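Local atomic coordinates of aminopeptidase N family protein (Idiomarina loihiensis L2TR, PDB entry 4FGM), a protein that probably removes amino acids from the N-terminal ends of peptides as a zinc-dependent aminopeptidase of the M61 family. Residues Q346-T352 with A443-S449; H126-P130 with W152-R156; L214-P219 with M405-H410; A493-L498 with Q527-V533. All blocks are in the same frame, centred on the assembly; numbering follows the deposited sequence.

Contact 1 of 4, residues Q346-T352 with A443-S449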
# COMPACT_ATOMS: atom_id res chain seq x y z
N GLN A 346 17.47 5.68 -9.16
CA GLN A 346 17.48 4.43 -9.91
C GLN A 346 18.90 3.97 -10.22
O GLN A 346 19.13 2.79 -10.47
CB GLN A 346 16.72 4.61 -11.22
CG GLN A 346 16.54 3.32 -12.01
CD GLN A 346 15.69 3.52 -13.25
OE1 GLN A 346 15.29 2.55 -13.89
NE2 GLN A 346 15.41 4.77 -13.58
N TYR A 347 19.86 4.90 -10.19
CA TYR A 347 21.24 4.56 -10.48
C TYR A 347 22.04 4.40 -9.19
O TYR A 347 23.24 4.13 -9.22
CB TYR A 347 21.88 5.63 -11.37
CG TYR A 347 21.13 5.89 -12.65
CD1 TYR A 347 20.26 6.98 -12.78
CD2 TYR A 347 21.24 5.01 -13.74
CE1 TYR A 347 19.53 7.19 -13.95
CE2 TYR A 347 20.51 5.22 -14.91
CZ TYR A 347 19.66 6.31 -15.01
OH TYR A 347 18.92 6.51 -16.15
N GLN A 348 21.36 4.55 -8.06
CA GLN A 348 21.99 4.44 -6.75
C GLN A 348 21.58 3.17 -6.00
O GLN A 348 22.30 2.70 -5.11
CB GLN A 348 21.62 5.65 -5.89
CG GLN A 348 22.41 6.91 -6.23
CD GLN A 348 23.77 6.92 -5.56
OE1 GLN A 348 24.27 5.88 -5.12
NE2 GLN A 348 24.38 8.09 -5.49
N GLN A 349 20.45 2.60 -6.38
CA GLN A 349 19.93 1.42 -5.70
C GLN A 349 19.22 0.46 -6.65
O GLN A 349 18.43 0.88 -7.50
CB GLN A 349 18.96 1.90 -4.61
CG GLN A 349 18.42 0.83 -3.67
CD GLN A 349 17.38 1.40 -2.72
OE1 GLN A 349 16.31 1.85 -3.14
NE2 GLN A 349 17.70 1.39 -1.42
N SER A 350 19.51 -0.83 -6.52
CA SER A 350 18.85 -1.82 -7.36
C SER A 350 17.49 -2.09 -6.73
O SER A 350 17.29 -1.82 -5.54
CB SER A 350 19.67 -3.12 -7.45
OG SER A 350 19.78 -3.76 -6.19
N VAL A 351 16.56 -2.62 -7.52
CA VAL A 351 15.22 -2.90 -7.03
C VAL A 351 15.21 -3.93 -5.89
O VAL A 351 14.43 -3.82 -4.94
CB VAL A 351 14.30 -3.38 -8.18
CG1 VAL A 351 14.58 -4.83 -8.52
CG2 VAL A 351 12.84 -3.17 -7.80
N THR A 352 16.08 -4.94 -5.98
CA THR A 352 16.14 -5.96 -4.94
C THR A 352 16.73 -5.37 -3.67
O THR A 352 16.33 -5.73 -2.56
CB THR A 352 17.00 -7.17 -5.38
OG1 THR A 352 18.25 -6.71 -5.91
CG2 THR A 352 16.26 -7.97 -6.43
N ALA A 443 17.51 -6.17 -14.54
CA ALA A 443 16.38 -5.43 -13.98
C ALA A 443 16.36 -5.55 -12.47
O ALA A 443 16.01 -4.61 -11.76
CB ALA A 443 15.07 -5.97 -14.56
N LEU A 444 16.77 -6.72 -11.98
CA LEU A 444 16.78 -7.02 -10.56
C LEU A 444 18.01 -6.60 -9.75
O LEU A 444 17.88 -6.17 -8.60
CB LEU A 444 16.55 -8.52 -10.36
CG LEU A 444 15.17 -9.08 -10.00
CD1 LEU A 444 14.08 -8.48 -10.86
CD2 LEU A 444 15.21 -10.59 -10.15
N TYR A 445 19.20 -6.73 -10.33
CA TYR A 445 20.41 -6.42 -9.59
C TYR A 445 21.26 -5.24 -10.08
O TYR A 445 22.17 -4.81 -9.38
CB TYR A 445 21.26 -7.69 -9.49
CG TYR A 445 20.47 -8.84 -8.89
CD1 TYR A 445 20.14 -8.85 -7.54
CD2 TYR A 445 19.98 -9.87 -9.69
CE1 TYR A 445 19.34 -9.86 -6.99
CE2 TYR A 445 19.18 -10.89 -9.16
CZ TYR A 445 18.86 -10.87 -7.81
OH TYR A 445 18.06 -11.86 -7.28
N ASN A 446 20.98 -4.72 -11.26
CA ASN A 446 21.74 -3.57 -11.75
C ASN A 446 21.02 -2.28 -11.36
O ASN A 446 19.86 -2.31 -10.91
CB ASN A 446 21.90 -3.62 -13.28
CG ASN A 446 22.97 -4.60 -13.73
OD1 ASN A 446 23.76 -5.10 -12.92
ND2 ASN A 446 23.01 -4.87 -15.03
N LYS A 447 21.70 -1.16 -11.53
CA LYS A 447 21.13 0.14 -11.20
C LYS A 447 21.10 1.02 -12.45
O LYS A 447 21.85 1.98 -12.56
CB LYS A 447 21.96 0.80 -10.10
CG LYS A 447 22.14 -0.07 -8.88
CD LYS A 447 23.20 0.50 -7.95
CE LYS A 447 23.41 -0.41 -6.75
NZ LYS A 447 24.56 0.03 -5.91
N GLU A 448 20.22 0.67 -13.39
CA GLU A 448 20.09 1.38 -14.65
C GLU A 448 18.63 1.42 -15.09
O GLU A 448 17.77 0.81 -14.45
CB GLU A 448 20.93 0.68 -15.72
CG GLU A 448 20.64 -0.81 -15.81
CD GLU A 448 21.73 -1.60 -16.52
OE1 GLU A 448 22.90 -1.17 -16.47
OE2 GLU A 448 21.43 -2.66 -17.11
N SER A 449 18.35 2.13 -16.18
CA SER A 449 16.99 2.22 -16.70
C SER A 449 16.63 0.97 -17.49
O SER A 449 17.52 0.26 -17.98
CB SER A 449 16.84 3.44 -17.61
OG SER A 449 17.08 4.64 -16.91
O HOH W 1 21.79 -5.59 -6.50
O HOH W 2 17.20 -2.74 -10.10

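Contact 2 of 4, residues H126-P130 with W152-R156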
# COMPACT_ATOMS: atom_id res chain seq x y z
N HIS A 126 -13.80 -12.45 21.78
CA HIS A 126 -15.15 -12.05 22.15
C HIS A 126 -15.22 -10.53 22.09
O HIS A 126 -14.65 -9.86 22.95
CB HIS A 126 -15.47 -12.55 23.56
CG HIS A 126 -15.02 -13.96 23.81
ND1 HIS A 126 -15.76 -15.06 23.43
CD2 HIS A 126 -13.89 -14.45 24.38
CE1 HIS A 126 -15.11 -16.17 23.74
NE2 HIS A 126 -13.97 -15.82 24.32
N LEU A 127 -15.90 -9.99 21.08
CA LEU A 127 -16.04 -8.54 20.93
C LEU A 127 -17.33 -8.07 21.59
O LEU A 127 -18.43 -8.37 21.11
CB LEU A 127 -16.08 -8.15 19.45
CG LEU A 127 -15.33 -6.90 18.97
CD1 LEU A 127 -16.13 -6.26 17.87
CD2 LEU A 127 -15.12 -5.92 20.09
N HIS A 128 -17.20 -7.32 22.68
CA HIS A 128 -18.34 -6.79 23.42
C HIS A 128 -18.71 -5.41 22.90
O HIS A 128 -17.83 -4.60 22.56
CB HIS A 128 -18.00 -6.73 24.91
CG HIS A 128 -17.60 -8.05 25.49
ND1 HIS A 128 -18.52 -8.97 25.95
CD2 HIS A 128 -16.39 -8.63 25.63
CE1 HIS A 128 -17.89 -10.07 26.33
NE2 HIS A 128 -16.59 -9.89 26.15
N ALA A 129 -20.01 -5.13 22.84
CA ALA A 129 -20.49 -3.83 22.37
C ALA A 129 -20.01 -2.72 23.29
O ALA A 129 -19.88 -2.91 24.50
CB ALA A 129 -22.01 -3.81 22.30
N PRO A 130 -19.71 -1.55 22.73
CA PRO A 130 -19.27 -0.47 23.61
C PRO A 130 -20.51 0.10 24.29
O PRO A 130 -21.49 0.46 23.63
CB PRO A 130 -18.61 0.51 22.64
CG PRO A 130 -19.36 0.30 21.38
CD PRO A 130 -19.53 -1.19 21.31
N TRP A 152 -22.29 -7.82 17.48
CA TRP A 152 -21.38 -8.34 18.50
C TRP A 152 -21.38 -9.86 18.57
O TRP A 152 -22.31 -10.52 18.10
CB TRP A 152 -21.76 -7.71 19.84
CG TRP A 152 -21.97 -6.24 19.66
CD1 TRP A 152 -23.17 -5.57 19.64
CD2 TRP A 152 -20.97 -5.28 19.30
NE1 TRP A 152 -22.97 -4.26 19.27
CE2 TRP A 152 -21.63 -4.05 19.05
CE3 TRP A 152 -19.58 -5.33 19.16
CZ2 TRP A 152 -20.95 -2.89 18.66
CZ3 TRP A 152 -18.90 -4.18 18.77
CH2 TRP A 152 -19.59 -2.98 18.52
N GLY A 153 -20.32 -10.43 19.14
CA GLY A 153 -20.25 -11.88 19.24
C GLY A 153 -18.87 -12.48 19.45
O GLY A 153 -17.92 -11.79 19.83
N CYS A 154 -18.76 -13.78 19.20
CA CYS A 154 -17.52 -14.52 19.38
C CYS A 154 -16.94 -14.99 18.06
O CYS A 154 -17.67 -15.44 17.17
CB CYS A 154 -17.76 -15.71 20.30
SG CYS A 154 -18.22 -15.26 21.98
N PHE A 155 -15.62 -14.90 17.93
CA PHE A 155 -14.95 -15.30 16.72
C PHE A 155 -13.81 -16.25 17.05
O PHE A 155 -13.28 -16.23 18.17
CB PHE A 155 -14.40 -14.05 15.99
CG PHE A 155 -15.45 -13.01 15.70
CD1 PHE A 155 -15.85 -12.11 16.68
CD2 PHE A 155 -16.06 -12.94 14.45
CE1 PHE A 155 -16.84 -11.17 16.43
CE2 PHE A 155 -17.05 -12.01 14.18
CZ PHE A 155 -17.44 -11.11 15.18
N ARG A 156 -13.42 -17.07 16.08
CA ARG A 156 -12.34 -18.03 16.28
C ARG A 156 -11.32 -18.03 15.14
O ARG A 156 -11.69 -18.00 13.96
CB ARG A 156 -12.92 -19.45 16.43
CG ARG A 156 -11.88 -20.53 16.65
CD ARG A 156 -12.53 -21.91 16.78
NE ARG A 156 -11.54 -22.98 16.90
CZ ARG A 156 -10.69 -23.33 15.93
NH1 ARG A 156 -10.71 -22.70 14.76
NH2 ARG A 156 -9.82 -24.31 16.13

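Contact 3 of 4, residues L214-P219 with M405-H410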
# COMPACT_ATOMS: atom_id res chain seq x y z
N LEU A 214 -8.68 -15.44 -13.36
CA LEU A 214 -7.25 -15.44 -13.65
C LEU A 214 -6.52 -16.59 -12.94
O LEU A 214 -5.76 -17.33 -13.57
CB LEU A 214 -6.64 -14.10 -13.25
CG LEU A 214 -5.17 -13.85 -13.59
CD1 LEU A 214 -4.92 -12.35 -13.67
CD2 LEU A 214 -4.27 -14.49 -12.55
N PHE A 215 -6.74 -16.72 -11.64
CA PHE A 215 -6.09 -17.78 -10.88
C PHE A 215 -6.90 -19.07 -10.98
O PHE A 215 -6.41 -20.15 -10.61
CB PHE A 215 -5.94 -17.38 -9.41
CG PHE A 215 -4.99 -16.24 -9.19
CD1 PHE A 215 -5.43 -14.93 -9.21
CD2 PHE A 215 -3.63 -16.49 -8.99
CE1 PHE A 215 -4.54 -13.87 -9.03
CE2 PHE A 215 -2.73 -15.45 -8.82
CZ PHE A 215 -3.18 -14.13 -8.83
N GLU A 216 -8.12 -18.95 -11.48
CA GLU A 216 -9.01 -20.10 -11.64
C GLU A 216 -9.36 -20.72 -10.29
O GLU A 216 -9.88 -21.83 -10.24
CB GLU A 216 -8.35 -21.15 -12.54
CG GLU A 216 -8.21 -20.70 -13.98
CD GLU A 216 -7.48 -21.71 -14.84
OE1 GLU A 216 -7.40 -22.90 -14.44
OE2 GLU A 216 -6.99 -21.33 -15.93
N GLU A 217 -9.07 -19.99 -9.22
CA GLU A 217 -9.33 -20.48 -7.87
C GLU A 217 -9.17 -19.35 -6.86
O GLU A 217 -8.32 -18.47 -7.04
CB GLU A 217 -8.34 -21.60 -7.55
CG GLU A 217 -8.58 -22.30 -6.23
CD GLU A 217 -7.76 -23.57 -6.10
OE1 GLU A 217 -7.56 -24.24 -7.13
OE2 GLU A 217 -7.33 -23.90 -4.97
N ALA A 218 -9.97 -19.37 -5.80
CA ALA A 218 -9.90 -18.35 -4.76
C ALA A 218 -9.43 -18.99 -3.46
O ALA A 218 -9.92 -20.05 -3.08
CB ALA A 218 -11.25 -17.70 -4.56
N PRO A 219 -8.47 -18.37 -2.76
CA PRO A 219 -7.96 -18.93 -1.50
C PRO A 219 -8.83 -18.64 -0.28
O PRO A 219 -8.51 -19.05 0.83
CB PRO A 219 -6.58 -18.30 -1.38
CG PRO A 219 -6.80 -16.93 -1.95
CD PRO A 219 -7.65 -17.22 -3.19
N MSE A 405 1.42 -15.92 -13.38
CA MSE A 405 1.01 -15.69 -11.99
C MSE A 405 0.12 -16.84 -11.52
O MSE A 405 0.30 -17.37 -10.41
CB MSE A 405 0.25 -14.36 -11.84
CG MSE A 405 1.06 -13.11 -12.17
SE MSE A 405 2.66 -12.92 -11.09
CE MSE A 405 1.81 -12.85 -9.34
N LYS A 406 -0.83 -17.23 -12.36
CA LYS A 406 -1.75 -18.33 -12.04
C LYS A 406 -0.95 -19.57 -11.67
O LYS A 406 -1.12 -20.15 -10.59
CB LYS A 406 -2.63 -18.65 -13.25
CG LYS A 406 -3.57 -19.84 -13.02
CD LYS A 406 -3.98 -20.51 -14.33
CE LYS A 406 -3.12 -21.72 -14.64
NZ LYS A 406 -3.42 -22.90 -13.75
N GLU A 407 -0.07 -19.98 -12.59
CA GLU A 407 0.76 -21.15 -12.39
C GLU A 407 1.66 -21.04 -11.17
O GLU A 407 1.76 -21.98 -10.38
CB GLU A 407 1.57 -21.42 -13.66
CG GLU A 407 0.70 -21.88 -14.83
CD GLU A 407 1.47 -22.01 -16.12
OE1 GLU A 407 2.68 -22.30 -16.07
OE2 GLU A 407 0.86 -21.83 -17.20
N LEU A 408 2.33 -19.90 -11.01
CA LEU A 408 3.20 -19.73 -9.85
C LEU A 408 2.38 -19.85 -8.57
O LEU A 408 2.85 -20.38 -7.57
CB LEU A 408 3.91 -18.38 -9.88
CG LEU A 408 5.12 -18.27 -10.80
CD1 LEU A 408 5.62 -16.83 -10.85
CD2 LEU A 408 6.22 -19.20 -10.31
N TRP A 409 1.13 -19.39 -8.62
CA TRP A 409 0.28 -19.47 -7.44
C TRP A 409 -0.09 -20.91 -7.09
O TRP A 409 -0.06 -21.30 -5.93
CB TRP A 409 -1.00 -18.65 -7.60
CG TRP A 409 -1.81 -18.68 -6.35
CD1 TRP A 409 -1.55 -18.01 -5.18
CD2 TRP A 409 -2.94 -19.51 -6.08
NE1 TRP A 409 -2.43 -18.39 -4.20
CE2 TRP A 409 -3.30 -19.32 -4.72
CE3 TRP A 409 -3.68 -20.43 -6.85
CZ2 TRP A 409 -4.37 -19.99 -4.12
CZ3 TRP A 409 -4.74 -21.09 -6.25
CH2 TRP A 409 -5.07 -20.87 -4.90
N HIS A 410 -0.45 -21.69 -8.10
CA HIS A 410 -0.82 -23.09 -7.85
C HIS A 410 0.37 -23.92 -7.40
O HIS A 410 0.22 -24.85 -6.60
CB HIS A 410 -1.43 -23.70 -9.11
CG HIS A 410 -2.85 -23.30 -9.36
ND1 HIS A 410 -3.90 -23.77 -8.61
CD2 HIS A 410 -3.39 -22.45 -10.27
CE1 HIS A 410 -5.03 -23.24 -9.04
NE2 HIS A 410 -4.74 -22.43 -10.05

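Contact 4 of 4, residues A493-L498 with Q527-V533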
# COMPACT_ATOMS: atom_id res chain seq x y z
N ALA A 493 2.72 25.18 -3.43
CA ALA A 493 2.44 26.61 -3.57
C ALA A 493 1.23 27.09 -2.79
O ALA A 493 0.24 26.39 -2.67
CB ALA A 493 2.26 26.96 -5.04
N SER A 494 1.33 28.31 -2.26
CA SER A 494 0.26 28.92 -1.49
C SER A 494 0.49 30.41 -1.58
O SER A 494 1.51 30.86 -2.09
CB SER A 494 0.32 28.48 -0.03
OG SER A 494 1.40 29.12 0.64
N PRO A 495 -0.45 31.22 -1.07
CA PRO A 495 -0.28 32.67 -1.12
C PRO A 495 0.96 33.12 -0.35
O PRO A 495 1.53 34.19 -0.61
CB PRO A 495 -1.56 33.18 -0.47
CG PRO A 495 -2.56 32.11 -0.77
CD PRO A 495 -1.76 30.86 -0.51
N GLN A 496 1.39 32.30 0.60
CA GLN A 496 2.54 32.61 1.42
C GLN A 496 3.88 32.27 0.76
O GLN A 496 4.94 32.66 1.25
CB GLN A 496 2.43 31.90 2.78
CG GLN A 496 1.36 32.47 3.71
CD GLN A 496 -0.07 32.12 3.29
OE1 GLN A 496 -0.90 33.01 3.07
NE2 GLN A 496 -0.37 30.83 3.19
N GLY A 497 3.83 31.55 -0.35
CA GLY A 497 5.06 31.19 -1.02
C GLY A 497 5.07 29.76 -1.53
O GLY A 497 4.05 29.08 -1.52
N LEU A 498 6.24 29.30 -1.96
CA LEU A 498 6.40 27.95 -2.48
C LEU A 498 7.22 27.11 -1.49
O LEU A 498 8.43 27.30 -1.38
CB LEU A 498 7.13 27.99 -3.83
CG LEU A 498 6.67 29.00 -4.89
CD1 LEU A 498 7.57 28.88 -6.12
CD2 LEU A 498 5.21 28.76 -5.26
N GLN A 527 6.80 38.55 -6.05
CA GLN A 527 6.17 37.64 -5.10
C GLN A 527 5.81 36.29 -5.72
O GLN A 527 5.08 36.23 -6.71
CB GLN A 527 4.93 38.28 -4.50
CG GLN A 527 4.25 37.45 -3.43
CD GLN A 527 3.11 38.20 -2.77
OE1 GLN A 527 2.56 39.13 -3.35
NE2 GLN A 527 2.75 37.79 -1.57
N ALA A 528 6.31 35.21 -5.13
CA ALA A 528 6.02 33.88 -5.63
C ALA A 528 4.83 33.27 -4.90
O ALA A 528 4.83 33.16 -3.68
CB ALA A 528 7.26 32.99 -5.44
N THR A 529 3.81 32.88 -5.65
CA THR A 529 2.62 32.28 -5.04
C THR A 529 2.09 31.20 -5.95
O THR A 529 2.67 30.91 -7.00
CB THR A 529 1.49 33.31 -4.86
OG1 THR A 529 1.05 33.75 -6.15
CG2 THR A 529 1.96 34.52 -4.07
N GLU A 530 0.97 30.60 -5.55
CA GLU A 530 0.33 29.57 -6.33
C GLU A 530 -0.15 30.24 -7.61
O GLU A 530 -0.06 29.67 -8.70
CB GLU A 530 -0.87 29.01 -5.57
CG GLU A 530 -1.48 27.76 -6.16
CD GLU A 530 -2.56 27.16 -5.28
OE1 GLU A 530 -2.96 26.00 -5.52
OE2 GLU A 530 -3.01 27.85 -4.33
N GLN A 531 -0.64 31.46 -7.45
CA GLN A 531 -1.16 32.27 -8.55
C GLN A 531 -0.12 32.76 -9.54
O GLN A 531 -0.35 32.77 -10.74
CB GLN A 531 -1.89 33.49 -7.99
CG GLN A 531 -3.10 33.20 -7.12
CD GLN A 531 -4.28 32.67 -7.91
OE1 GLN A 531 -4.30 31.51 -8.33
NE2 GLN A 531 -5.27 33.53 -8.14
N SER A 532 1.05 33.16 -9.03
CA SER A 532 2.07 33.72 -9.91
C SER A 532 3.22 32.85 -10.39
O SER A 532 3.86 33.19 -11.39
CB SER A 532 2.67 34.97 -9.25
OG SER A 532 3.42 34.62 -8.10
N VAL A 533 3.50 31.74 -9.72
CA VAL A 533 4.65 30.93 -10.11
C VAL A 533 4.76 30.51 -11.57
O VAL A 533 5.84 30.56 -12.15
CB VAL A 533 4.80 29.69 -9.20
CG1 VAL A 533 3.70 28.67 -9.47
CG2 VAL A 533 6.19 29.08 -9.39

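Contact 1 of 4, residues Q346-T352 with A443-S449
T352 takes hold of the last turn of helix 437-445 through the carbonyl of L444. Its OG1 donates to L444 O at 2.8 Å, coming in tilted 33° from the carbonyl plane, and T352 N adds a weak bond to the same oxygen. With OG1 set between the backbone N and the carbonyl carbon (chi1 49°), it faces that oxygen and leaves CG2 to pack on L444 CG, 3.9 Å off, and on the Y445 ring, which the threonine side chain meets at about a right angle. At the far end, Y347 OH donates to S449 OG at 2.7 Å, while the tyrosine ring lies alongside the backbone of K447 and E448. Between these ends the extended K447 chain runs across the backbone of 348-350, with CG 3.6 Å from S350 N. Two waters fill in: one joins S350 OG to Y445 O, and the other accepts a hydrogen bond from V351 N at 2.7 Å and sits close to A443 O and N446 O.

Second-shell residues hold these groups in place. E341 bonds S449 OG, E301 bonds Y445 OH, and E353 accepts from S350 N, consistent with a capping box at the start of helix 351-356, where S350 is the N-cap. The N-terminal amides of one helix thus serve, directly or through water, carbonyls ending another, a meeting of helix ends that is probably favourable electrostatically.

Contact 2 of 4, residues H126-P130 with W152-R156
The indole of W152 is the apolar centre, laid flat against the chain of A129 and P130. A129 covers one face, its CA 3.4 Å from W152 CD2, while P130 brings CD to within 3.3 Å of W152 CH2, the proline crossing the indole at about a right angle. L127 comes instead at the edge: its CD1 meets W152 CZ3 at 3.6 Å, near the ring plane. The CG of W152 stands anti to its carbonyl carbon (chi1 -46°), a setting that swings the indole across to the partner chain. Replacing W152 with an alanine would probably open a gap beneath A129 and P130 and leave L127 CD1 without the ring edge it rests on. Farther along, L127 CB touches F155 CE1 at 4.3 Å.

Around this patch the backbone pairs antiparallel. L127 N donates to G153 O at 3.0 Å, and G153 N returns a weak bond to L127 O. H126 and C154 form the adjoining non-hydrogen-bonded pair, and W152 NE1 is satisfied by P134 O.

Strand 123-127 is thus held on one side by strand 153-157. It also pairs in parallel with strand 2-10, where H126 bonds the backbone of Y4 and I6 and H128 reaches D5. V138 of strand 137-140 packs on L127 and W152, and F168 meets F155 edge-to-face, all within the N-terminal beta domain.

Contact 3 of 4, residues L214-P219 with M405-H410
H410 and F215 make the one hydrogen bond between these two segments: H410 NE2 donates to F215 O at 2.9 Å. The donor lies nearly along the C=O axis, but the oxygen sits 24° out of the imidazole plane, and the N-H...O angle is a bent 144°. F215 ends helix 197-215, and E216 then turns off with positive phi, so the histidine serves a carbonyl at the helix terminus. The H410 ring is steadied on one face by W409 CE3 from its own helix. At its edge stands E217 OE1, 3.3 Å from H410 CE1; this carboxylate finds its charge partner in K414, with which OE1 forms a salt bridge. Backbone E217 O is bonded by W279 NE1.

W409 donates through NE1 to T283 OG1, which leaves the rest of the indole for packing. Its CG is anti to the backbone N (chi1 -177°), and the indole reaches across to the 214-219 chain, where F215 turns its edge to the indole face in an offset edge-to-face pair with centroids 5.4 Å apart. P219 CB adds a contact with W409 CZ2 at 3.9 Å. K406 lies along the last turn, its CG 3.4 Å from L214 O, while K406 NZ stops 4.0 Å from E216 OE1, beyond a salt bridge.

W279, two residues past the zinc ligand H277, stacks on F215 and meets W409 edge-to-face. Such aromatic packing joins helices 197-215 and 401-413 beside the C-terminal end of the HExxH helix 262-277, where F276 also meets F215, within a catalytic domain of the thermolysin-like kind expected in clan MA.

Contact 4 of 4, residues A493-L498 with Q527-V533
This contact belongs to what is probably a PDZ domain near the C terminus, consistent with its small antiparallel sheet and short helices, and joins its hairpin 489-503 to the loop that leads into helix 533-537. L498 has the largest share. Its CG stands anti to the carbonyl carbon (chi1 -47°) and the two methyls part company: CD1 meets V533 CG2 at 3.6 Å, the side chains crossing at a slant, while CD2 lies 3.8 Å from T529 O. L498 CG also rests on A528 CB. Y491 packs on both L498 and V533, and I520 on L498. With an alanine here, V533 and A528 would probably lose their shared apolar partner and a gap would open under the first turn of the helix.

At the hairpin end, A493 CB touches E530 CA at 3.5 Å. The type I turn from S494 to G497 is closed by paired backbone bonds between those two residues, and S494 OG accepts from Q496 N in an ST turn. G497, whose backbone angles would jam a side chain against the Q496 carbonyl, brings CA to 3.3 Å from A528 O in a C-H...O contact that is nearly straight, 167° at the hydrogen.

The loop keeps its shape by its own bonds. T529 OG1 accepts from S532 N, an ST motif; T529 N donates to S532 OG; and S532 OG in turn donates a hydrogen bond to a lone pair of Q527 O, in the carbonyl plane, at 2.7 Å.

Overall arrangement
Contacts 1 and 3 are the two that come nearest the active site, neither touching it. In contact 1 the V351 side chain lies about 13 Å from both the zinc and the bound maleic acid, and about 9 Å from the side chain of the zinc ligand E307; in contact 3 the M405 side chain is about 12 Å from the zinc and about 9 Å from that of H277. The segments of these two contacts alternate along the chain, and their nearest atoms are about 11 Å apart. Contacts 2 and 4 are remote from the annotated sites: one lies in the N-terminal beta domain, the other in the probable PDZ domain, with centres about 53 Å apart. Contact 2 lies across the chain's centre from contact 1, as contact 4 does from contact 3.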